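Local coordinates for protein L-lysine 6-monooxygenase (Pseudomonas syringae pv. tomato, PDB 5CQF) that probably uses FAD and NADPH to hydroxylate the side-chain amine of L-lysine, an early step in siderophore biosynthesis, at residues Tyr49-Pro54 with Thr129-Pro134; Val135-Pro140 with Arg151-Gln156; Asp381-Thr386 with Asn393-Gly398. All blocks are in the same frame, centred on the assembly; numbering follows the deposited sequence.

Contact 1: Tyr49-Pro54 with Thr129-Pro134; sequences YLEAAP and TRFDTP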
loop_
_atom_site.group_PDB
_atom_site.type_symbol
_atom_site.label_atom_id
_atom_site.label_comp_id
_atom_site.label_asym_id
_atom_site.label_seq_id
_atom_site.Cartn_x
_atom_site.Cartn_y
_atom_site.Cartn_z
ATOM N N TYR A 49 32.606 -28.237 -5.606
ATOM C CA TYR A 49 31.970 -27.651 -4.425
ATOM C C TYR A 49 31.724 -28.713 -3.361
ATOM O O TYR A 49 31.280 -29.815 -3.669
ATOM C CB TYR A 49 30.650 -26.950 -4.794
ATOM C CG TYR A 49 30.774 -25.919 -5.887
ATOM C CD1 TYR A 49 30.816 -26.297 -7.216
ATOM C CD2 TYR A 49 30.826 -24.561 -5.590
ATOM C CE1 TYR A 49 30.920 -25.357 -8.230
ATOM C CE2 TYR A 49 30.941 -23.615 -6.592
ATOM C CZ TYR A 49 30.979 -24.019 -7.915
ATOM O OH TYR A 49 31.102 -23.096 -8.927
ATOM N N LEU A 50 32.000 -28.368 -2.110
ATOM C CA LEU A 50 31.848 -29.301 -1.014
ATOM C C LEU A 50 30.836 -28.715 -0.080
ATOM O O LEU A 50 31.101 -27.660 0.494
ATOM C CB LEU A 50 33.166 -29.423 -0.258
ATOM C CG LEU A 50 34.323 -30.302 -0.753
ATOM C CD1 LEU A 50 34.324 -30.622 -2.242
ATOM C CD2 LEU A 50 35.611 -29.594 -0.389
ATOM N N GLU A 51 29.697 -29.380 0.089
ATOM C CA GLU A 51 28.663 -28.903 1.005
ATOM C C GLU A 51 28.428 -29.922 2.096
ATOM O O GLU A 51 28.187 -31.088 1.816
ATOM C CB GLU A 51 27.360 -28.621 0.239
ATOM C CG GLU A 51 26.094 -28.360 1.067
ATOM C CD GLU A 51 26.249 -27.325 2.187
ATOM O OE1 GLU A 51 26.999 -26.324 2.053
ATOM O OE2 GLU A 51 25.592 -27.515 3.228
ATOM N N ALA A 52 28.462 -29.467 3.340
ATOM C CA ALA A 52 28.352 -30.359 4.491
ATOM C C ALA A 52 26.973 -30.993 4.630
ATOM O O ALA A 52 26.864 -32.151 4.988
ATOM C CB ALA A 52 28.705 -29.605 5.761
ATOM N N ALA A 53 25.935 -30.217 4.351
ATOM C CA ALA A 53 24.548 -30.642 4.508
ATOM C C ALA A 53 24.039 -31.386 3.278
ATOM O O ALA A 53 24.679 -31.359 2.232
ATOM C CB ALA A 53 23.668 -29.427 4.766
ATOM N N PRO A 54 22.881 -32.060 3.405
ATOM C CA PRO A 54 22.290 -32.756 2.256
ATOM C C PRO A 54 21.479 -31.859 1.331
ATOM O O PRO A 54 21.088 -30.750 1.701
ATOM C CB PRO A 54 21.376 -33.810 2.901
ATOM C CG PRO A 54 21.038 -33.261 4.244
ATOM C CD PRO A 54 22.216 -32.425 4.676
ATOM N N THR A 129 29.032 -30.577 -7.421
ATOM C CA THR A 129 28.882 -30.408 -6.007
ATOM C C THR A 129 28.832 -31.756 -5.337
ATOM O O THR A 129 28.082 -32.627 -5.765
ATOM C CB THR A 129 27.624 -29.608 -5.660
ATOM O OG1 THR A 129 27.690 -28.324 -6.286
ATOM C CG2 THR A 129 27.542 -29.417 -4.171
ATOM N N ARG A 130 29.631 -31.914 -4.284
ATOM C CA ARG A 130 29.535 -33.071 -3.417
ATOM C C ARG A 130 28.855 -32.687 -2.116
ATOM O O ARG A 130 29.430 -31.959 -1.305
ATOM C CB ARG A 130 30.925 -33.635 -3.160
ATOM C CG ARG A 130 31.564 -34.214 -4.418
ATOM C CD ARG A 130 33.083 -34.156 -4.338
ATOM N NE ARG A 130 33.757 -34.869 -5.423
ATOM C CZ ARG A 130 34.080 -36.162 -5.407
ATOM N NH1 ARG A 130 34.702 -36.699 -6.456
ATOM N NH2 ARG A 130 33.789 -36.926 -4.357
ATOM N N PHE A 131 27.621 -33.161 -1.932
ATOM C CA PHE A 131 26.872 -32.951 -0.681
ATOM C C PHE A 131 27.247 -33.980 0.419
ATOM O O PHE A 131 27.999 -34.928 0.169
ATOM C CB PHE A 131 25.370 -32.998 -0.944
ATOM C CG PHE A 131 24.872 -31.927 -1.880
ATOM C CD1 PHE A 131 24.387 -30.719 -1.388
ATOM C CD2 PHE A 131 24.858 -32.132 -3.258
ATOM C CE1 PHE A 131 23.904 -29.736 -2.247
ATOM C CE2 PHE A 131 24.391 -31.143 -4.115
ATOM C CZ PHE A 131 23.904 -29.951 -3.610
ATOM N N ASP A 132 26.735 -33.774 1.638
ATOM C CA ASP A 132 27.056 -34.636 2.799
ATOM C C ASP A 132 28.552 -34.845 2.953
ATOM O O ASP A 132 29.011 -35.913 3.354
ATOM C CB ASP A 132 26.350 -35.981 2.676
ATOM C CG ASP A 132 24.857 -35.829 2.599
ATOM O OD1 ASP A 132 24.296 -35.144 3.486
ATOM O OD2 ASP A 132 24.257 -36.363 1.645
ATOM N N THR A 133 29.296 -33.788 2.661
ATOM C CA THR A 133 30.731 -33.846 2.522
ATOM C C THR A 133 31.338 -32.657 3.286
ATOM O O THR A 133 31.722 -31.653 2.679
ATOM C CB THR A 133 31.100 -33.820 1.027
ATOM O OG1 THR A 133 30.355 -34.832 0.341
ATOM C CG2 THR A 133 32.576 -34.054 0.810
ATOM N N PRO A 134 31.401 -32.764 4.633
ATOM C CA PRO A 134 31.940 -31.674 5.467
ATOM C C PRO A 134 33.453 -31.524 5.360
ATOM O O PRO A 134 34.151 -32.507 5.154
ATOM C CB PRO A 134 31.543 -32.090 6.890
ATOM C CG PRO A 134 31.375 -33.575 6.817
ATOM C CD PRO A 134 30.820 -33.848 5.455
HETATM O O HOH W 1 31.359 -28.457 3.804
#

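Contact 2: Val135-Pro140 with Arg151-Gln156; sequences VTEIDP and RVRTPQ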
loop_
_atom_site.group_PDB
_atom_site.type_symbol
_atom_site.label_atom_id
_atom_site.label_comp_id
_atom_site.label_asym_id
_atom_site.label_seq_id
_atom_site.Cartn_x
_atom_site.Cartn_y
_atom_site.Cartn_z
ATOM N N VAL A 135 33.961 -30.305 5.481
ATOM C CA VAL A 135 35.390 -30.128 5.549
ATOM C C VAL A 135 35.713 -30.157 7.030
ATOM O O VAL A 135 35.098 -29.442 7.813
ATOM C CB VAL A 135 35.853 -28.832 4.891
ATOM C CG1 VAL A 135 37.370 -28.727 4.927
ATOM C CG2 VAL A 135 35.370 -28.808 3.468
ATOM N N THR A 136 36.616 -31.049 7.408
ATOM C CA THR A 136 37.012 -31.203 8.787
ATOM C C THR A 136 38.293 -30.420 9.036
ATOM O O THR A 136 38.458 -29.816 10.103
ATOM C CB THR A 136 37.237 -32.683 9.127
ATOM O OG1 THR A 136 38.240 -33.231 8.260
ATOM C CG2 THR A 136 35.943 -33.460 8.959
ATOM N N GLU A 137 39.193 -30.423 8.050
ATOM C CA GLU A 137 40.441 -29.656 8.147
ATOM C C GLU A 137 40.966 -29.243 6.766
ATOM O O GLU A 137 40.613 -29.847 5.756
ATOM C CB GLU A 137 41.504 -30.469 8.917
ATOM C CG GLU A 137 41.359 -31.976 8.722
ATOM C CD GLU A 137 42.433 -32.794 9.405
ATOM O OE1 GLU A 137 42.926 -33.756 8.772
ATOM O OE2 GLU A 137 42.772 -32.480 10.567
ATOM N N ILE A 138 41.783 -28.192 6.742
ATOM C CA ILE A 138 42.520 -27.778 5.546
ATOM C C ILE A 138 44.027 -27.718 5.868
ATOM O O ILE A 138 44.464 -26.839 6.624
ATOM C CB ILE A 138 42.061 -26.393 5.031
ATOM C CG1 ILE A 138 40.551 -26.381 4.759
ATOM C CG2 ILE A 138 42.825 -26.005 3.768
ATOM C CD1 ILE A 138 40.024 -25.103 4.128
ATOM N N ASP A 139 44.815 -28.621 5.273
ATOM C CA ASP A 139 46.267 -28.740 5.576
ATOM C C ASP A 139 47.153 -28.027 4.549
ATOM O O ASP A 139 46.903 -28.091 3.350
ATOM C CB ASP A 139 46.687 -30.216 5.672
ATOM C CG ASP A 139 46.097 -30.917 6.892
ATOM O OD1 ASP A 139 46.166 -30.349 8.008
ATOM O OD2 ASP A 139 45.574 -32.043 6.744
ATOM N N PRO A 140 48.206 -27.352 5.018
ATOM C CA PRO A 140 49.111 -26.717 4.055
ATOM C C PRO A 140 49.958 -27.734 3.292
ATOM O O PRO A 140 50.037 -28.905 3.678
ATOM C CB PRO A 140 50.005 -25.831 4.933
ATOM C CG PRO A 140 49.987 -26.488 6.280
ATOM C CD PRO A 140 48.625 -27.132 6.416
ATOM N N ARG A 151 45.421 -28.765 1.095
ATOM C CA ARG A 151 44.753 -30.034 0.948
ATOM C C ARG A 151 43.533 -29.938 1.788
ATOM O O ARG A 151 43.614 -29.886 3.005
ATOM C CB ARG A 151 45.627 -31.197 1.434
ATOM C CG ARG A 151 46.799 -31.526 0.521
ATOM C CD ARG A 151 47.839 -32.411 1.213
ATOM N NE ARG A 151 48.789 -33.017 0.266
ATOM C CZ ARG A 151 50.125 -32.940 0.344
ATOM N NH1 ARG A 151 50.864 -33.538 -0.591
ATOM N NH2 ARG A 151 50.736 -32.281 1.337
ATOM N N VAL A 152 42.390 -29.919 1.133
ATOM C CA VAL A 152 41.115 -29.845 1.828
ATOM C C VAL A 152 40.767 -31.269 2.180
ATOM O O VAL A 152 40.740 -32.143 1.305
ATOM C CB VAL A 152 40.010 -29.236 0.941
ATOM C CG1 VAL A 152 38.704 -29.123 1.721
ATOM C CG2 VAL A 152 40.445 -27.881 0.405
ATOM N N ARG A 153 40.511 -31.506 3.457
ATOM C CA ARG A 153 40.308 -32.857 3.942
ATOM C C ARG A 153 38.851 -33.062 4.311
ATOM O O ARG A 153 38.258 -32.233 4.996
ATOM C CB ARG A 153 41.256 -33.155 5.129
ATOM C CG ARG A 153 42.523 -33.943 4.761
ATOM C CD ARG A 153 43.576 -33.113 4.017
ATOM N NE ARG A 153 44.584 -33.930 3.304
ATOM C CZ ARG A 153 45.824 -34.211 3.728
ATOM N NH1 ARG A 153 46.623 -34.959 2.969
ATOM N NH2 ARG A 153 46.290 -33.750 4.887
ATOM N N THR A 154 38.277 -34.158 3.828
ATOM C CA THR A 154 36.899 -34.524 4.140
ATOM C C THR A 154 36.787 -36.007 4.542
ATOM O O THR A 154 37.731 -36.795 4.327
ATOM C CB THR A 154 35.992 -34.271 2.928
ATOM O OG1 THR A 154 36.282 -35.222 1.893
ATOM C CG2 THR A 154 36.200 -32.863 2.390
ATOM N N PRO A 155 35.626 -36.399 5.119
ATOM C CA PRO A 155 35.395 -37.820 5.412
ATOM C C PRO A 155 35.424 -38.730 4.175
ATOM O O PRO A 155 35.688 -39.920 4.308
ATOM C CB PRO A 155 34.001 -37.829 6.062
ATOM C CG PRO A 155 33.845 -36.467 6.638
ATOM C CD PRO A 155 34.558 -35.552 5.682
ATOM N N GLN A 156 35.176 -38.178 2.991
ATOM C CA GLN A 156 35.137 -38.963 1.754
ATOM C C GLN A 156 36.373 -38.723 0.895
ATOM O O GLN A 156 36.323 -38.906 -0.313
ATOM C CB GLN A 156 33.863 -38.622 0.942
ATOM C CG GLN A 156 32.629 -39.468 1.257
ATOM C CD GLN A 156 31.982 -39.151 2.608
ATOM O OE1 GLN A 156 31.957 -37.996 3.064
ATOM N NE2 GLN A 156 31.439 -40.183 3.249
#

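Contact 3: Asp381-Thr386 with Asn393-Gly398; sequences DYRVAT and NIWVNG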
loop_
_atom_site.group_PDB
_atom_site.type_symbol
_atom_site.label_atom_id
_atom_site.label_comp_id
_atom_site.label_asym_id
_atom_site.label_seq_id
_atom_site.Cartn_x
_atom_site.Cartn_y
_atom_site.Cartn_z
ATOM N N ASP A 381 37.768 -7.020 -3.117
ATOM C CA ASP A 381 37.387 -8.177 -3.937
ATOM C C ASP A 381 37.329 -9.496 -3.169
ATOM O O ASP A 381 37.432 -10.572 -3.773
ATOM C CB ASP A 381 38.391 -8.340 -5.087
ATOM C CG ASP A 381 38.230 -7.282 -6.130
ATOM O OD1 ASP A 381 37.115 -7.163 -6.686
ATOM O OD2 ASP A 381 39.215 -6.569 -6.400
ATOM N N TYR A 382 37.252 -9.410 -1.842
ATOM C CA TYR A 382 37.028 -10.566 -0.980
ATOM C C TYR A 382 38.220 -11.551 -0.924
ATOM O O TYR A 382 38.056 -12.696 -0.511
ATOM C CB TYR A 382 35.696 -11.242 -1.379
ATOM C CG TYR A 382 34.530 -10.243 -1.336
ATOM C CD1 TYR A 382 34.005 -9.818 -0.119
ATOM C CD2 TYR A 382 34.026 -9.674 -2.485
ATOM C CE1 TYR A 382 32.984 -8.890 -0.056
ATOM C CE2 TYR A 382 32.976 -8.752 -2.438
ATOM C CZ TYR A 382 32.461 -8.363 -1.219
ATOM O OH TYR A 382 31.427 -7.426 -1.136
ATOM N N ARG A 383 39.408 -11.080 -1.318
ATOM C CA ARG A 383 40.625 -11.900 -1.328
ATOM C C ARG A 383 41.360 -11.770 -0.006
ATOM O O ARG A 383 41.436 -10.678 0.567
ATOM C CB ARG A 383 41.566 -11.514 -2.478
ATOM C CG ARG A 383 42.545 -12.631 -2.806
ATOM C CD ARG A 383 43.466 -12.284 -3.971
ATOM N NE ARG A 383 44.759 -12.989 -3.904
ATOM C CZ ARG A 383 45.757 -12.722 -3.037
ATOM N NH1 ARG A 383 45.638 -11.763 -2.110
ATOM N NH2 ARG A 383 46.895 -13.430 -3.086
ATOM N N VAL A 384 41.880 -12.890 0.479
ATOM C CA VAL A 384 42.614 -12.893 1.732
ATOM C C VAL A 384 44.077 -12.618 1.427
ATOM O O VAL A 384 44.648 -13.237 0.520
ATOM C CB VAL A 384 42.560 -14.242 2.460
ATOM C CG1 VAL A 384 43.206 -14.115 3.833
ATOM C CG2 VAL A 384 41.137 -14.744 2.597
ATOM N N ALA A 385 44.678 -11.700 2.181
ATOM C CA ALA A 385 46.059 -11.303 1.912
ATOM C C ALA A 385 46.954 -12.336 2.586
ATOM O O ALA A 385 46.670 -12.757 3.703
ATOM C CB ALA A 385 46.350 -9.892 2.404
ATOM N N THR A 386 47.970 -12.789 1.855
ATOM C CA THR A 386 48.871 -13.829 2.321
ATOM C C THR A 386 50.257 -13.262 2.460
ATOM O O THR A 386 50.522 -12.138 2.057
ATOM C CB THR A 386 48.946 -15.032 1.341
ATOM O OG1 THR A 386 49.470 -14.602 0.085
ATOM C CG2 THR A 386 47.574 -15.665 1.140
ATOM N N ASN A 393 45.737 -18.533 -3.502
ATOM C CA ASN A 393 44.728 -17.530 -3.264
ATOM C C ASN A 393 43.544 -18.075 -2.524
ATOM O O ASN A 393 43.102 -19.211 -2.734
ATOM C CB ASN A 393 44.275 -16.937 -4.578
ATOM C CG ASN A 393 45.435 -16.449 -5.406
ATOM O OD1 ASN A 393 45.957 -15.367 -5.165
ATOM N ND2 ASN A 393 45.854 -17.252 -6.382
ATOM N N ILE A 394 43.035 -17.229 -1.641
ATOM C CA ILE A 394 41.873 -17.557 -0.846
ATOM C C ILE A 394 40.937 -16.363 -0.856
ATOM O O ILE A 394 41.388 -15.211 -0.824
ATOM C CB ILE A 394 42.261 -17.917 0.599
ATOM C CG1 ILE A 394 43.328 -19.037 0.627
ATOM C CG2 ILE A 394 41.034 -18.358 1.387
ATOM C CD1 ILE A 394 44.092 -19.117 1.921
ATOM N N TRP A 395 39.639 -16.666 -0.914
ATOM C CA TRP A 395 38.569 -15.672 -0.912
ATOM C C TRP A 395 37.601 -16.054 0.173
ATOM O O TRP A 395 37.339 -17.253 0.352
ATOM C CB TRP A 395 37.819 -15.691 -2.224
ATOM C CG TRP A 395 38.576 -15.122 -3.391
ATOM C CD1 TRP A 395 38.534 -13.834 -3.844
ATOM C CD2 TRP A 395 39.461 -15.823 -4.272
ATOM N NE1 TRP A 395 39.348 -13.692 -4.934
ATOM C CE2 TRP A 395 39.928 -14.896 -5.217
ATOM C CE3 TRP A 395 39.924 -17.128 -4.330
ATOM C CZ2 TRP A 395 40.825 -15.235 -6.215
ATOM C CZ3 TRP A 395 40.813 -17.473 -5.328
ATOM C CH2 TRP A 395 41.254 -16.529 -6.258
ATOM N N VAL A 396 37.079 -15.067 0.898
ATOM C CA VAL A 396 35.947 -15.307 1.790
ATOM C C VAL A 396 34.708 -14.652 1.193
ATOM O O VAL A 396 34.635 -13.444 1.111
ATOM C CB VAL A 396 36.186 -14.804 3.223
ATOM C CG1 VAL A 396 34.976 -15.105 4.110
ATOM C CG2 VAL A 396 37.420 -15.458 3.803
ATOM N N ASN A 397 33.750 -15.471 0.763
ATOM C CA ASN A 397 32.570 -14.990 0.026
ATOM C C ASN A 397 31.435 -14.556 0.950
ATOM O O ASN A 397 30.381 -15.199 1.028
ATOM C CB ASN A 397 32.089 -16.072 -0.943
ATOM C CG ASN A 397 31.148 -15.542 -1.987
ATOM O OD1 ASN A 397 30.788 -14.371 -1.974
ATOM N ND2 ASN A 397 30.741 -16.411 -2.915
ATOM N N GLY A 398 31.644 -13.445 1.636
ATOM C CA GLY A 398 30.640 -12.927 2.575
ATOM C C GLY A 398 31.022 -11.534 3.040
ATOM O O GLY A 398 32.126 -11.058 2.769
#

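Contact 1: Tyr49-Pro54 with Thr129-Pro134
Tyr-49 and Leu-50 pair in parallel with Thr-129 and Arg-130, and backbone hydrogen bonds carry most of the contact. Arg-130 N donates to Tyr-49 O at 2.7 Å, and Arg-130 O accepts from Glu-51 N at 2.9 Å. Past the strands pairing continues through turns: Thr-133 N reaches Glu-51 O at 3.0 Å, while Asp-132 N meets Ala-53 O at 3.2 Å from above the carbonyl plane.

Among the side chains, Glu-51 has CG anti to its backbone N (chi1 169°), which lays CG 3.8 Å from Phe-131 CD1. The chain then bends at chi2, and OE2 takes the N-H of Ala-53 at 2.9 Å, so the carboxylate braces its own turn. Phe-131 receives Ala-53 O at its ring edge and CG2 of Thr-129, two residues earlier, over one face, toward the rim. Small Ala-52 lets Pro-134 come close, CB to CB 3.9 Å.

Strand 129-130 forms one edge of the parallel sheet, with 47-50 between it and 16-19. Tyr-49 packs on helix 23-37, and Glu-51 OE1 accepts from Phe-21 N in the glycine-rich turn before that helix, consistent with the strand-end acid of an FAD-binding Rossmann fold.

Contact 2: Val135-Pro140 with Arg151-Gln156
Val-135 sets CG1 against CG1 of Val-152 at 3.5 Å, unusually tight, the side chains crossing at about a right angle. Both valines turn CG1 anti to the backbone N (chi1 -177° and -178°), and their compact branches suit this apolar side, which Ile-138 shares.

The other face, with Glu-137, Asp-139, Arg-151 and Arg-153, is polar. Asp-139 OD2 forms a salt bridge with Arg-153 NH2 at 2.6 Å; the oxygen lies near the guanidinium plane and is met on its anti side, the flat groups 82° apart. Asp-139 pairs with Arg-151, so this bridge runs diagonally, a reach the long arginine allows; the bend at chi2 turns the guanidinium edge to Asp-139. Arg-151 CD lies over one face of that guanidinium, toward its rim, while Glu-137 CG packs on Arg-153 CB at 3.8 Å.

Backbone pairing fixes the register: Arg-151 N donates to Asp-139 O and Arg-153 N to Glu-137 O, both at 2.8 Å. Arg-153 O takes Thr-136 N at 3.1 Å, so Thr-136 and Glu-137 together face Arg-153, a classic beta bulge.

Strands 137-142 and 147-154 form a beta hairpin, widened by 157-161 to three strands; Val-135 and Ile-138 rest on Ile-19 of strand 16-19.

Contact 3: Asp381-Thr386 with Asn393-Gly398
Arg-383 reaches past Trp-395 to Asn-393. With CG anti to the backbone N (chi1 -160°) and the chain extended to NE, CG lies over the indole, 4.2 Å from the centroid of the five-membered ring, a CH-pi contact. The guanidinium stands nearly perpendicular to that ring, 86° between planes. Its NE and NH2 grip Asn-393 OD1 side-on, at 2.9 Å and 3.0 Å, from opposite faces of the amide plane. Asparagine suits the place because its ND2 donates to Asn-163 OD1.

Val-384 places CG2 beside its backbone N, 3.8 Å from Ile-394 CG2 and 4.0 Å from Val-396 CG2; the three beta-branched side chains form an apolar patch. Val-384 N bonds Ile-394 O at 2.7 Å; Val-396 N bonds Tyr-382 O at 2.9 Å. Tyr-382 sets CB 3.5 Å from Val-396 O, its ring passing near Gly-398 O.

The loop crosses the edge of strand 393-396 steeply, joined by a single backbone bridge. Asn-393 OD1, with two donors, is probably polarised by the arginine's charge and solvates it without neutralising it. Trp-395 NE1 is buried with no partner in the model, a likely energetic cost set against the indole's packing under Arg-383 CG and on helix 412-428.

Contacts 1 and 3 sit at the two edges of one parallel sheet: strand 129-130 is outermost in contact 1, strand 393-396 in contact 3. Their centres are 21 Å apart and their nearest atoms about 8 Å. Contact 2 follows contact 1 directly in the chain, its centre 12 Å away, and the two touch: Leu-50 CD2 lies 3.8 Å from Val-152 CG1, and Pro-134 O lies 3.1 Å from Pro-155 CD. Contact 3 stays separate from contact 2, about 7 Å at the nearest atoms. Contact 1 bears on the probable FAD site, since Glu-51 touches the glycine-rich Rossmann turn; Val-135 of contact 2 lies near that turn without touching.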